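Local coordinates for alkylhydroperoxidase AhpD core: uncharacterized peroxidase-related protein (Ralstonia eutropha, PDB 2PRR) that is functionally uncharacterised but, built on an all-helical AhpD-like core, probably acts as a peroxidase-related oxidoreductase, at residues 63-69 with 161-165; 79-83 with 110-114; 122-127 with 149-154. One frame throughout, in Å; residues are numbered along the deposited sequence.

All three contacts join parts of one all-helical chain, which assembles with five copies of itself. Contact 1 ties the loop between helices 49-63 and 71-84 to helix 156-179, and so closes a long loop of chain within which the other two are nested. Contact 2, between helices 71-84 and 107-114, closes before contact 3 opens between helix 122-137 and the end of helix 143-151. Their centres lie 15 to 18 Å apart. Contacts 1 and 3 touch through I162 on M127 and L69 on F154, whereas contact 2 touches neither. Helix 71-84, packed on M63, I165 and M127, relates the three, and it also packs on helix 88-102, which carries C90.

Contact 1 (63-69 with 161-165); sequences MLKDGGL and DIAAI
K65 meets D161 by folding back on itself: CG sits between the backbone N and the carbonyl carbon (chi1 66°), and two further bends at chi3 and chi4 bring NZ round to the carboxylate. D161, whose CB already points toward the loop, holds CG anti to the carbonyl carbon (chi1 -71°). The result is a salt bridge in which K65 NZ reaches D161 OD2 at 2.8 Å, on the syn side but 29° out of the carboxylate plane; the second bond, to OD1, is weak. The ammonium also donates to D66 O at 3.1 Å, so the lysine draws together its own loop and the helix. G67, without a side chain, lets NZ lie close to the backbone.

D161 OD2 serves further partners through water. One water accepts from L69 N and donates to OD2, and another links G68 N to OD2 in the same way, although it is modelled doubtfully close to the oxygen. This loop connects helix 49-63 to helix 71-84 in the family's helical core, and here it docks against helix 156-179. R74 of helix 71-84 donates to K65 O through NH2 and to L69 O through NE, tying two carbonyls of the loop to the next helix, while R48 of the second subunit forms a salt bridge with D161 OD1. Two cations around one carboxylate would probably favour its ionised form.

Alongside the salt bridge the packing is apolar. L69 runs past D161 in the opposite direction, its CD1 3.6 Å from D161 CB, and then reaches I162 CG1 and I165 CD1. The selenomethionine M63, bent at chi2 and chi3, crosses I165 at about a right angle, with SE 4.0 Å from both CG1 and CD1: a long flexible chain suits this meeting with a branched one.

Contact 2 (79-83 with 110-114); sequences VATSA and QVAVN
V79 and V111 meet almost at right angles, CG1 to CG1 at 3.9 Å. V79 carries CG1 anti to its backbone N (chi1 -178°), which turns that methyl across to the other helix, where it also lies 3.9 Å from A112 CB. V111 CG1 fits in turn against A80, 4.0 Å from A80 CB and 3.8 Å from A80 N. Farther along, A83 CB presses on A112 O at 3.2 Å, a close approach of methyl to carbonyl, and the two CB atoms are 4.3 Å apart.

Small residues help to explain how near the backbones come: with A80, A83 and A112, the axes of segments 79-83 and 110-114, on helices 71-84 and 107-114, approach to 7.9 Å, running in broadly the same sense at a crossing angle of -36°. No hydrogen bond spans the contact. Helix 71-84 belongs to the carboxymuconolactone decarboxylase core, and its neighbours on helix 88-102 are telling: V79 packs on H94 and S82 on C90, and C87 and C90, with H94 four residues on, match the Cys-X-X-Cys-X-X-X-His pattern of AhpD, consistent with a redox centre nearby.

Outward again, the same short helix faces other subunits: V113 O accepts from Q86 NE2 of the third subunit, whose C87 packs on V113, and N114 ND2 donates to H139 O of the fourth.

Contact 3 (122-127 with 149-154); sequences PRQRAM and LREHGF
R123 lays its guanidinium over one face of the F154 ring, a cation-pi contact with CZ 4.1 Å from the ring centroid, offset toward the rim. The two planes are 44° apart, a tilted overlap and not a parallel stack. The loop it grips is a Schellman motif ending helix 143-151: F154 N bonds to L149 O, G153 N to R150 O, and G153 is the C-prime residue, its positive phi (89°) being natural for glycine.

With CG anti to the backbone N (chi1 -179°) and the chain extended as far as NE, R123 spans from helix 122-137 to the carbonyls of this turn. NH1 donates to H152 O at 2.8 Å, but weakly because the N-H is badly bent, and again weakly to G153 O. Having several N-H groups as well as a flat face suits arginine to a place where ring and carbonyls lie together.

H152 turns one ring face to helix 122-137. Over it lie P122 O and A126 CB, the latter only 3.4 Å from CD2, and the small alanine lets the imidazole come this near. L149 CD2 rests 3.7 Å from A126 O. M127, itself buried, brings CB 3.9 Å from F154 CZ, and R123 O lies in the plane of the F154 ring at its edge, 3.5 Å from CE2.

Contact 1 (63-69 with 161-165)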
HETATM    1  N   MSE D  63     -25.805  18.498   4.450  1.00 34.24           N
HETATM    2  CA  MSE D  63     -26.808  17.542   4.086  1.00 34.37           C
HETATM    3  C   MSE D  63     -28.184  18.193   3.955  1.00 37.58           C
HETATM    4  O   MSE D  63     -29.076  17.588   3.395  1.00 37.77           O
HETATM    5  CB  MSE D  63     -26.850  16.403   5.109  1.00 29.64           C
HETATM    6  CG  MSE D  63     -25.530  15.756   5.427  1.00 36.46           C
HETATM    7 SE   MSE D  63     -24.686  15.057   3.858  0.75 21.35          SE
HETATM    8  CE  MSE D  63     -25.519  13.702   3.621  1.00 14.39           C
ATOM      9  N   LEU D  64     -28.366  19.412   4.450  1.00 40.33           N
ATOM     10  CA  LEU D  64     -29.684  20.046   4.366  1.00 41.24           C
ATOM     11  C   LEU D  64     -29.758  21.234   3.390  1.00 43.33           C
ATOM     12  O   LEU D  64     -30.846  21.650   3.028  1.00 45.09           O
ATOM     13  CB  LEU D  64     -30.184  20.409   5.765  1.00 42.03           C
ATOM     14  CG  LEU D  64     -30.318  19.241   6.760  1.00 40.72           C
ATOM     15  CD1 LEU D  64     -30.941  19.675   8.064  1.00 39.93           C
ATOM     16  CD2 LEU D  64     -31.159  18.139   6.178  1.00 44.60           C
ATOM     17  N   LYS D  65     -28.622  21.737   2.914  1.00 44.68           N
ATOM     18  CA  LYS D  65     -28.618  22.865   1.984  1.00 45.54           C
ATOM     19  C   LYS D  65     -29.321  22.579   0.666  1.00 46.96           C
ATOM     20  O   LYS D  65     -29.649  21.435   0.362  1.00 46.50           O
ATOM     21  CB  LYS D  65     -27.170  23.273   1.662  1.00 45.73           C
ATOM     22  CG  LYS D  65     -26.353  22.226   0.890  1.00 47.21           C
ATOM     23  CD  LYS D  65     -24.878  22.635   0.735  1.00 45.99           C
ATOM     24  CE  LYS D  65     -24.647  23.681  -0.357  1.00 47.32           C
ATOM     25  NZ  LYS D  65     -24.707  23.174  -1.763  1.00 37.23           N
ATOM     26  N   ASP D  66     -29.571  23.631  -0.109  1.00 48.56           N
ATOM     27  CA  ASP D  66     -30.085  23.468  -1.463  1.00 49.09           C
ATOM     28  C   ASP D  66     -28.790  23.209  -2.245  1.00 48.99           C
ATOM     29  O   ASP D  66     -27.734  23.769  -1.912  1.00 50.19           O
ATOM     30  CB  ASP D  66     -30.865  24.711  -1.937  1.00 49.82           C
ATOM     31  CG  ASP D  66     -32.129  24.956  -1.126  1.00 42.38           C
ATOM     32  N   GLY D  67     -28.828  22.318  -3.228  1.00 47.50           N
ATOM     33  CA  GLY D  67     -27.599  21.985  -3.949  1.00 45.40           C
ATOM     34  C   GLY D  67     -27.731  21.111  -5.184  1.00 43.52           C
ATOM     35  O   GLY D  67     -28.781  20.564  -5.487  1.00 43.74           O
ATOM     36  N   GLY D  68     -26.632  20.990  -5.916  1.00 42.09           N
ATOM     37  CA  GLY D  68     -26.629  20.187  -7.125  1.00 40.22           C
ATOM     38  C   GLY D  68     -26.726  18.694  -6.856  1.00 38.54           C
ATOM     39  O   GLY D  68     -26.987  17.926  -7.778  1.00 39.21           O
ATOM     40  N   LEU D  69     -26.506  18.270  -5.613  1.00 36.19           N
ATOM     41  CA  LEU D  69     -26.606  16.861  -5.282  1.00 35.03           C
ATOM     42  C   LEU D  69     -27.946  16.536  -4.659  1.00 33.72           C
ATOM     43  O   LEU D  69     -28.431  17.264  -3.823  1.00 34.18           O
ATOM     44  CB  LEU D  69     -25.496  16.482  -4.315  1.00 35.05           C
ATOM     45  CG  LEU D  69     -24.108  16.930  -4.728  1.00 30.35           C
ATOM     46  CD1 LEU D  69     -23.136  16.496  -3.643  1.00 32.48           C
ATOM     47  CD2 LEU D  69     -23.748  16.354  -6.099  1.00 33.56           C
ATOM     48  N   ASP D 161     -19.406  20.404  -2.952  1.00 28.63           N
ATOM     49  CA  ASP D 161     -20.362  19.675  -2.146  1.00 28.28           C
ATOM     50  C   ASP D 161     -19.929  18.227  -1.909  1.00 29.09           C
ATOM     51  O   ASP D 161     -20.042  17.716  -0.794  1.00 29.41           O
ATOM     52  CB  ASP D 161     -21.729  19.709  -2.813  1.00 29.82           C
ATOM     53  CG  ASP D 161     -22.390  21.095  -2.755  1.00 29.96           C
ATOM     54  OD1 ASP D 161     -21.928  21.949  -1.991  1.00 33.03           O
ATOM     55  OD2 ASP D 161     -23.392  21.315  -3.458  1.00 34.79           O
ATOM     56  N   ILE D 162     -19.446  17.576  -2.966  1.00 29.28           N
ATOM     57  CA  ILE D 162     -18.936  16.184  -2.890  1.00 28.97           C
ATOM     58  C   ILE D 162     -17.801  16.113  -1.892  1.00 27.11           C
ATOM     59  O   ILE D 162     -17.861  15.354  -0.947  1.00 25.75           O
ATOM     60  CB  ILE D 162     -18.428  15.668  -4.284  1.00 28.71           C
ATOM     61  CG1 ILE D 162     -19.591  15.555  -5.267  1.00 22.83           C
ATOM     62  CG2 ILE D 162     -17.669  14.290  -4.156  1.00 30.86           C
ATOM     63  CD1 ILE D 162     -19.179  15.482  -6.718  1.00 24.40           C
ATOM     64  N   ALA D 163     -16.777  16.923  -2.153  1.00 28.06           N
ATOM     65  CA  ALA D 163     -15.586  17.037  -1.335  1.00 28.81           C
ATOM     66  C   ALA D 163     -15.887  17.389   0.127  1.00 29.22           C
ATOM     67  O   ALA D 163     -15.301  16.799   1.030  1.00 28.16           O
ATOM     68  CB  ALA D 163     -14.624  18.043  -1.962  1.00 30.02           C
ATOM     69  N   ALA D 164     -16.828  18.305   0.364  1.00 28.57           N
ATOM     70  CA  ALA D 164     -17.194  18.674   1.716  1.00 28.52           C
ATOM     71  C   ALA D 164     -17.791  17.493   2.493  1.00 28.62           C
ATOM     72  O   ALA D 164     -17.406  17.222   3.628  1.00 27.32           O
ATOM     73  CB  ALA D 164     -18.172  19.862   1.694  1.00 30.30           C
ATOM     74  N   ILE D 165     -18.751  16.816   1.877  1.00 29.73           N
ATOM     75  CA  ILE D 165     -19.410  15.628   2.453  1.00 27.32           C
ATOM     76  C   ILE D 165     -18.334  14.565   2.740  1.00 27.79           C
ATOM     77  O   ILE D 165     -18.257  14.007   3.818  1.00 27.11           O
ATOM     78  CB  ILE D 165     -20.438  15.108   1.460  1.00 22.80           C
ATOM     79  CG1 ILE D 165     -21.682  16.028   1.480  1.00 27.92           C
ATOM     80  CG2 ILE D 165     -20.801  13.695   1.767  1.00 19.93           C
ATOM     81  CD1 ILE D 165     -22.650  15.724   0.422  1.00 19.28           C
TER
HETATM   82  O   HOH W   1     -24.033  22.233  -5.730  1.00 40.61           O
HETATM   83  O   HOH W   2     -25.619  19.477  -2.793  1.00 36.00           O

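Contact 2 (79-83 with 110-114)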
ATOM      1  N   VAL D  79     -21.728   6.498   2.027  1.00 26.85           N
ATOM      2  CA  VAL D  79     -21.597   5.066   2.095  1.00 26.02           C
ATOM      3  C   VAL D  79     -20.255   4.570   1.460  1.00 25.65           C
ATOM      4  O   VAL D  79     -19.631   3.691   2.039  1.00 21.41           O
ATOM      5  CB  VAL D  79     -22.831   4.329   1.509  1.00 27.06           C
ATOM      6  CG1 VAL D  79     -22.667   2.853   1.635  1.00 25.30           C
ATOM      7  CG2 VAL D  79     -24.152   4.751   2.249  1.00 24.23           C
ATOM      8  N   ALA D  80     -19.846   5.127   0.319  1.00 24.00           N
ATOM      9  CA  ALA D  80     -18.619   4.657  -0.355  1.00 27.43           C
ATOM     10  C   ALA D  80     -17.366   5.047   0.390  1.00 26.41           C
ATOM     11  O   ALA D  80     -16.416   4.278   0.453  1.00 30.06           O
ATOM     12  CB  ALA D  80     -18.556   5.142  -1.805  1.00 24.16           C
ATOM     13  N   THR D  81     -17.362   6.258   0.936  1.00 27.32           N
ATOM     14  CA  THR D  81     -16.218   6.794   1.667  1.00 26.83           C
ATOM     15  C   THR D  81     -16.056   6.115   3.021  1.00 26.92           C
ATOM     16  O   THR D  81     -14.922   5.760   3.416  1.00 23.84           O
ATOM     17  CB  THR D  81     -16.282   8.335   1.751  1.00 28.97           C
ATOM     18  OG1 THR D  81     -17.509   8.796   2.385  1.00 24.81           O
ATOM     19  CG2 THR D  81     -16.171   8.904   0.337  1.00 28.58           C
ATOM     20  N   SER D  82     -17.190   5.850   3.665  1.00 22.53           N
ATOM     21  CA  SER D  82     -17.278   5.147   4.948  1.00 22.58           C
ATOM     22  C   SER D  82     -16.894   3.702   4.821  1.00 23.32           C
ATOM     23  O   SER D  82     -16.307   3.107   5.735  1.00 25.84           O
ATOM     24  CB  SER D  82     -18.709   5.184   5.464  1.00 18.08           C
ATOM     25  OG  SER D  82     -19.205   6.505   5.427  1.00 19.77           O
ATOM     26  N   ALA D  83     -17.303   3.120   3.709  1.00 23.32           N
ATOM     27  CA  ALA D  83     -16.953   1.767   3.396  1.00 24.11           C
ATOM     28  C   ALA D  83     -15.417   1.701   3.263  1.00 22.61           C
ATOM     29  O   ALA D  83     -14.814   0.792   3.816  1.00 26.84           O
ATOM     30  CB  ALA D  83     -17.667   1.292   2.131  1.00 19.83           C
ATOM     31  N   GLN D 110     -24.304  -2.463  -2.612  1.00 30.15           N
ATOM     32  CA  GLN D 110     -23.423  -2.444  -3.785  1.00 30.68           C
ATOM     33  C   GLN D 110     -22.346  -1.372  -3.678  1.00 29.93           C
ATOM     34  O   GLN D 110     -21.166  -1.546  -4.041  1.00 30.52           O
ATOM     35  CB  GLN D 110     -24.256  -2.156  -5.038  1.00 30.33           C
ATOM     36  CG  GLN D 110     -25.292  -3.234  -5.388  1.00 32.01           C
ATOM     37  CD  GLN D 110     -26.335  -2.777  -6.400  1.00 31.04           C
ATOM     38  OE1 GLN D 110     -26.278  -1.658  -6.905  1.00 39.67           O
ATOM     39  NE2 GLN D 110     -27.308  -3.650  -6.690  1.00 30.82           N
ATOM     40  N   VAL D 111     -22.802  -0.232  -3.207  1.00 30.89           N
ATOM     41  CA  VAL D 111     -21.962   0.916  -2.988  1.00 30.51           C
ATOM     42  C   VAL D 111     -20.983   0.663  -1.837  1.00 28.74           C
ATOM     43  O   VAL D 111     -19.853   1.122  -1.885  1.00 26.61           O
ATOM     44  CB  VAL D 111     -22.865   2.181  -2.790  1.00 28.43           C
ATOM     45  CG1 VAL D 111     -22.111   3.334  -2.187  1.00 29.21           C
ATOM     46  CG2 VAL D 111     -23.494   2.611  -4.155  1.00 25.80           C
ATOM     47  N   ALA D 112     -21.420  -0.061  -0.811  1.00 28.52           N
ATOM     48  CA  ALA D 112     -20.558  -0.369   0.310  1.00 27.55           C
ATOM     49  C   ALA D 112     -19.484  -1.407  -0.069  1.00 29.30           C
ATOM     50  O   ALA D 112     -18.348  -1.281   0.364  1.00 28.67           O
ATOM     51  CB  ALA D 112     -21.342  -0.836   1.463  1.00 25.98           C
ATOM     52  N   VAL D 113     -19.817  -2.363  -0.928  1.00 28.39           N
ATOM     53  CA  VAL D 113     -18.879  -3.442  -1.282  1.00 28.70           C
ATOM     54  C   VAL D 113     -17.953  -3.053  -2.432  1.00 29.55           C
ATOM     55  O   VAL D 113     -16.732  -3.170  -2.323  1.00 31.93           O
ATOM     56  CB  VAL D 113     -19.661  -4.750  -1.560  1.00 29.06           C
ATOM     57  CG1 VAL D 113     -18.744  -5.896  -1.640  1.00 18.34           C
ATOM     58  CG2 VAL D 113     -20.692  -5.047  -0.403  1.00 15.25           C
ATOM     59  N   ASN D 114     -18.524  -2.558  -3.522  1.00 29.24           N
ATOM     60  CA  ASN D 114     -17.734  -2.131  -4.671  1.00 29.56           C
ATOM     61  C   ASN D 114     -18.572  -1.290  -5.618  1.00 30.77           C
ATOM     62  O   ASN D 114     -19.059  -1.823  -6.606  1.00 30.29           O
ATOM     63  CB  ASN D 114     -17.148  -3.357  -5.406  1.00 30.05           C
ATOM     64  CG  ASN D 114     -16.455  -2.995  -6.693  1.00 16.14           C
ATOM     65  OD1 ASN D 114     -15.950  -1.874  -6.855  1.00 27.46           O
ATOM     66  ND2 ASN D 114     -16.399  -3.956  -7.627  1.00 28.13           N
TER

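Contact 3 (122-127 with 149-154)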
ATOM      1  N   PRO D 122     -23.295   6.360 -15.035  1.00 36.67           N
ATOM      2  CA  PRO D 122     -21.888   6.830 -15.035  1.00 36.61           C
ATOM      3  C   PRO D 122     -21.641   8.202 -14.414  1.00 35.68           C
ATOM      4  O   PRO D 122     -20.491   8.494 -14.054  1.00 36.39           O
ATOM      5  CB  PRO D 122     -21.512   6.860 -16.518  1.00 37.83           C
ATOM      6  CG  PRO D 122     -22.509   6.007 -17.202  1.00 38.20           C
ATOM      7  CD  PRO D 122     -23.770   6.036 -16.393  1.00 36.67           C
ATOM      8  N   ARG D 123     -22.686   9.040 -14.346  1.00 32.48           N
ATOM      9  CA  ARG D 123     -22.634  10.357 -13.711  1.00 31.81           C
ATOM     10  C   ARG D 123     -22.357  10.166 -12.212  1.00 32.50           C
ATOM     11  O   ARG D 123     -21.484  10.838 -11.635  1.00 31.92           O
ATOM     12  CB  ARG D 123     -23.971  11.124 -13.915  1.00 30.72           C
ATOM     13  CG  ARG D 123     -24.003  12.530 -13.292  1.00 31.12           C
ATOM     14  CD  ARG D 123     -25.389  13.176 -13.348  1.00 36.63           C
ATOM     15  NE  ARG D 123     -25.502  14.316 -12.425  1.00 40.62           N
ATOM     16  CZ  ARG D 123     -25.432  15.606 -12.762  1.00 42.10           C
ATOM     17  NH1 ARG D 123     -25.232  16.005 -14.018  1.00 47.07           N
ATOM     18  NH2 ARG D 123     -25.546  16.520 -11.812  1.00 33.29           N
ATOM     19  N   GLN D 124     -23.114   9.254 -11.590  1.00 32.49           N
ATOM     20  CA  GLN D 124     -22.934   8.930 -10.182  1.00 32.36           C
ATOM     21  C   GLN D 124     -21.632   8.140  -9.921  1.00 33.65           C
ATOM     22  O   GLN D 124     -20.983   8.358  -8.881  1.00 32.27           O
ATOM     23  CB  GLN D 124     -24.163   8.225  -9.622  1.00 33.25           C
ATOM     24  CG  GLN D 124     -25.355   9.147  -9.586  1.00 31.28           C
ATOM     25  CD  GLN D 124     -26.623   8.488  -9.095  1.00 34.24           C
ATOM     26  OE1 GLN D 124     -26.748   7.271  -9.064  1.00 29.63           O
ATOM     27  NE2 GLN D 124     -27.593   9.306  -8.730  1.00 38.44           N
ATOM     28  N   ARG D 125     -21.231   7.266 -10.846  1.00 32.40           N
ATOM     29  CA  ARG D 125     -19.965   6.554 -10.664  1.00 34.12           C
ATOM     30  C   ARG D 125     -18.824   7.584 -10.670  1.00 32.78           C
ATOM     31  O   ARG D 125     -17.877   7.457  -9.883  1.00 33.84           O
ATOM     32  CB  ARG D 125     -19.745   5.475 -11.729  1.00 32.38           C
ATOM     33  CG  ARG D 125     -18.442   4.658 -11.510  1.00 35.22           C
ATOM     34  CD  ARG D 125     -18.154   3.722 -12.667  1.00 37.88           C
ATOM     35  NE  ARG D 125     -16.850   3.071 -12.517  1.00 48.85           N
ATOM     36  N   ALA D 126     -18.932   8.595 -11.550  1.00 31.80           N
ATOM     37  CA  ALA D 126     -17.940   9.685 -11.655  1.00 31.32           C
ATOM     38  C   ALA D 126     -17.834  10.507 -10.359  1.00 31.52           C
ATOM     39  O   ALA D 126     -16.730  10.870  -9.916  1.00 30.07           O
ATOM     40  CB  ALA D 126     -18.271  10.606 -12.813  1.00 29.89           C
HETATM   41  N   MSE D 127     -19.007  10.772  -9.773  1.00 30.78           N
HETATM   42  CA  MSE D 127     -19.139  11.508  -8.550  1.00 28.21           C
HETATM   43  C   MSE D 127     -18.435  10.755  -7.453  1.00 27.62           C
HETATM   44  O   MSE D 127     -17.820  11.354  -6.599  1.00 29.68           O
HETATM   45  CB  MSE D 127     -20.643  11.635  -8.190  1.00 28.79           C
HETATM   46  CG  MSE D 127     -20.958  12.339  -6.920  1.00 28.50           C
HETATM   47 SE   MSE D 127     -22.861  12.143  -6.443  0.75 24.46          SE
HETATM   48  CE  MSE D 127     -22.915  10.427  -5.898  1.00 27.04           C
ATOM     49  N   LEU D 149     -15.703  15.731 -13.775  1.00 35.23           N
ATOM     50  CA  LEU D 149     -17.035  15.893 -13.212  1.00 34.91           C
ATOM     51  C   LEU D 149     -17.917  16.771 -14.095  1.00 34.69           C
ATOM     52  O   LEU D 149     -19.130  16.532 -14.227  1.00 32.66           O
ATOM     53  CB  LEU D 149     -16.936  16.499 -11.811  1.00 35.83           C
ATOM     54  CG  LEU D 149     -16.422  15.567 -10.719  1.00 33.12           C
ATOM     55  CD1 LEU D 149     -16.068  16.349  -9.468  1.00 30.44           C
ATOM     56  CD2 LEU D 149     -17.464  14.452 -10.434  1.00 25.55           C
ATOM     57  N   ARG D 150     -17.299  17.797 -14.681  1.00 35.66           N
ATOM     58  CA  ARG D 150     -18.014  18.714 -15.538  1.00 35.70           C
ATOM     59  C   ARG D 150     -18.513  18.020 -16.806  1.00 36.58           C
ATOM     60  O   ARG D 150     -19.633  18.316 -17.282  1.00 35.40           O
ATOM     61  CB  ARG D 150     -17.166  19.951 -15.833  1.00 36.22           C
ATOM     62  CG  ARG D 150     -16.968  20.860 -14.591  1.00 40.07           C
ATOM     63  CD  ARG D 150     -16.502  22.247 -14.989  1.00 38.54           C
ATOM     64  NE  ARG D 150     -15.253  22.155 -15.739  1.00 42.63           N
ATOM     65  CZ  ARG D 150     -14.029  22.364 -15.261  1.00 31.57           C
ATOM     66  NH1 ARG D 150     -13.812  22.719 -14.006  1.00 31.76           N
ATOM     67  NH2 ARG D 150     -13.005  22.211 -16.076  1.00 43.67           N
ATOM     68  N   GLU D 151     -17.711  17.070 -17.301  1.00 35.62           N
ATOM     69  CA  GLU D 151     -18.055  16.243 -18.460  1.00 36.74           C
ATOM     70  C   GLU D 151     -19.376  15.511 -18.262  1.00 36.05           C
ATOM     71  O   GLU D 151     -20.047  15.199 -19.233  1.00 37.05           O
ATOM     72  CB  GLU D 151     -16.955  15.190 -18.769  1.00 36.48           C
ATOM     73  CG  GLU D 151     -15.676  15.711 -19.466  1.00 41.94           C
ATOM     74  CD  GLU D 151     -14.572  14.641 -19.608  1.00 37.60           C
ATOM     75  N   HIS D 152     -19.714  15.204 -17.009  1.00 36.28           N
ATOM     76  CA  HIS D 152     -20.986  14.558 -16.650  1.00 35.70           C
ATOM     77  C   HIS D 152     -22.065  15.535 -16.189  1.00 34.35           C
ATOM     78  O   HIS D 152     -23.046  15.115 -15.610  1.00 35.03           O
ATOM     79  CB  HIS D 152     -20.775  13.511 -15.555  1.00 33.67           C
ATOM     80  CG  HIS D 152     -19.988  12.324 -16.003  1.00 30.53           C
ATOM     81  ND1 HIS D 152     -20.568  11.245 -16.631  1.00 27.28           N
ATOM     82  CD2 HIS D 152     -18.667  12.046 -15.911  1.00 38.14           C
ATOM     83  CE1 HIS D 152     -19.635  10.350 -16.905  1.00 44.73           C
ATOM     84  NE2 HIS D 152     -18.469  10.815 -16.487  1.00 42.59           N
ATOM     85  N   GLY D 153     -21.884  16.829 -16.424  1.00 35.18           N
ATOM     86  CA  GLY D 153     -22.907  17.821 -16.067  1.00 34.92           C
ATOM     87  C   GLY D 153     -22.845  18.431 -14.671  1.00 35.98           C
ATOM     88  O   GLY D 153     -23.828  19.051 -14.211  1.00 34.91           O
ATOM     89  N   PHE D 154     -21.717  18.252 -13.979  1.00 34.51           N
ATOM     90  CA  PHE D 154     -21.544  18.842 -12.660  1.00 34.39           C
ATOM     91  C   PHE D 154     -20.866  20.188 -12.835  1.00 34.01           C
ATOM     92  O   PHE D 154     -20.114  20.409 -13.787  1.00 34.50           O
ATOM     93  CB  PHE D 154     -20.663  17.988 -11.709  1.00 35.21           C
ATOM     94  CG  PHE D 154     -21.271  16.672 -11.286  1.00 33.90           C
ATOM     95  CD1 PHE D 154     -22.351  16.634 -10.436  1.00 29.44           C
ATOM     96  CD2 PHE D 154     -20.719  15.473 -11.688  1.00 33.23           C
ATOM     97  CE1 PHE D 154     -22.898  15.442 -10.023  1.00 29.16           C
ATOM     98  CE2 PHE D 154     -21.273  14.276 -11.285  1.00 31.26           C
ATOM     99  CZ  PHE D 154     -22.373  14.262 -10.446  1.00 32.02           C
TER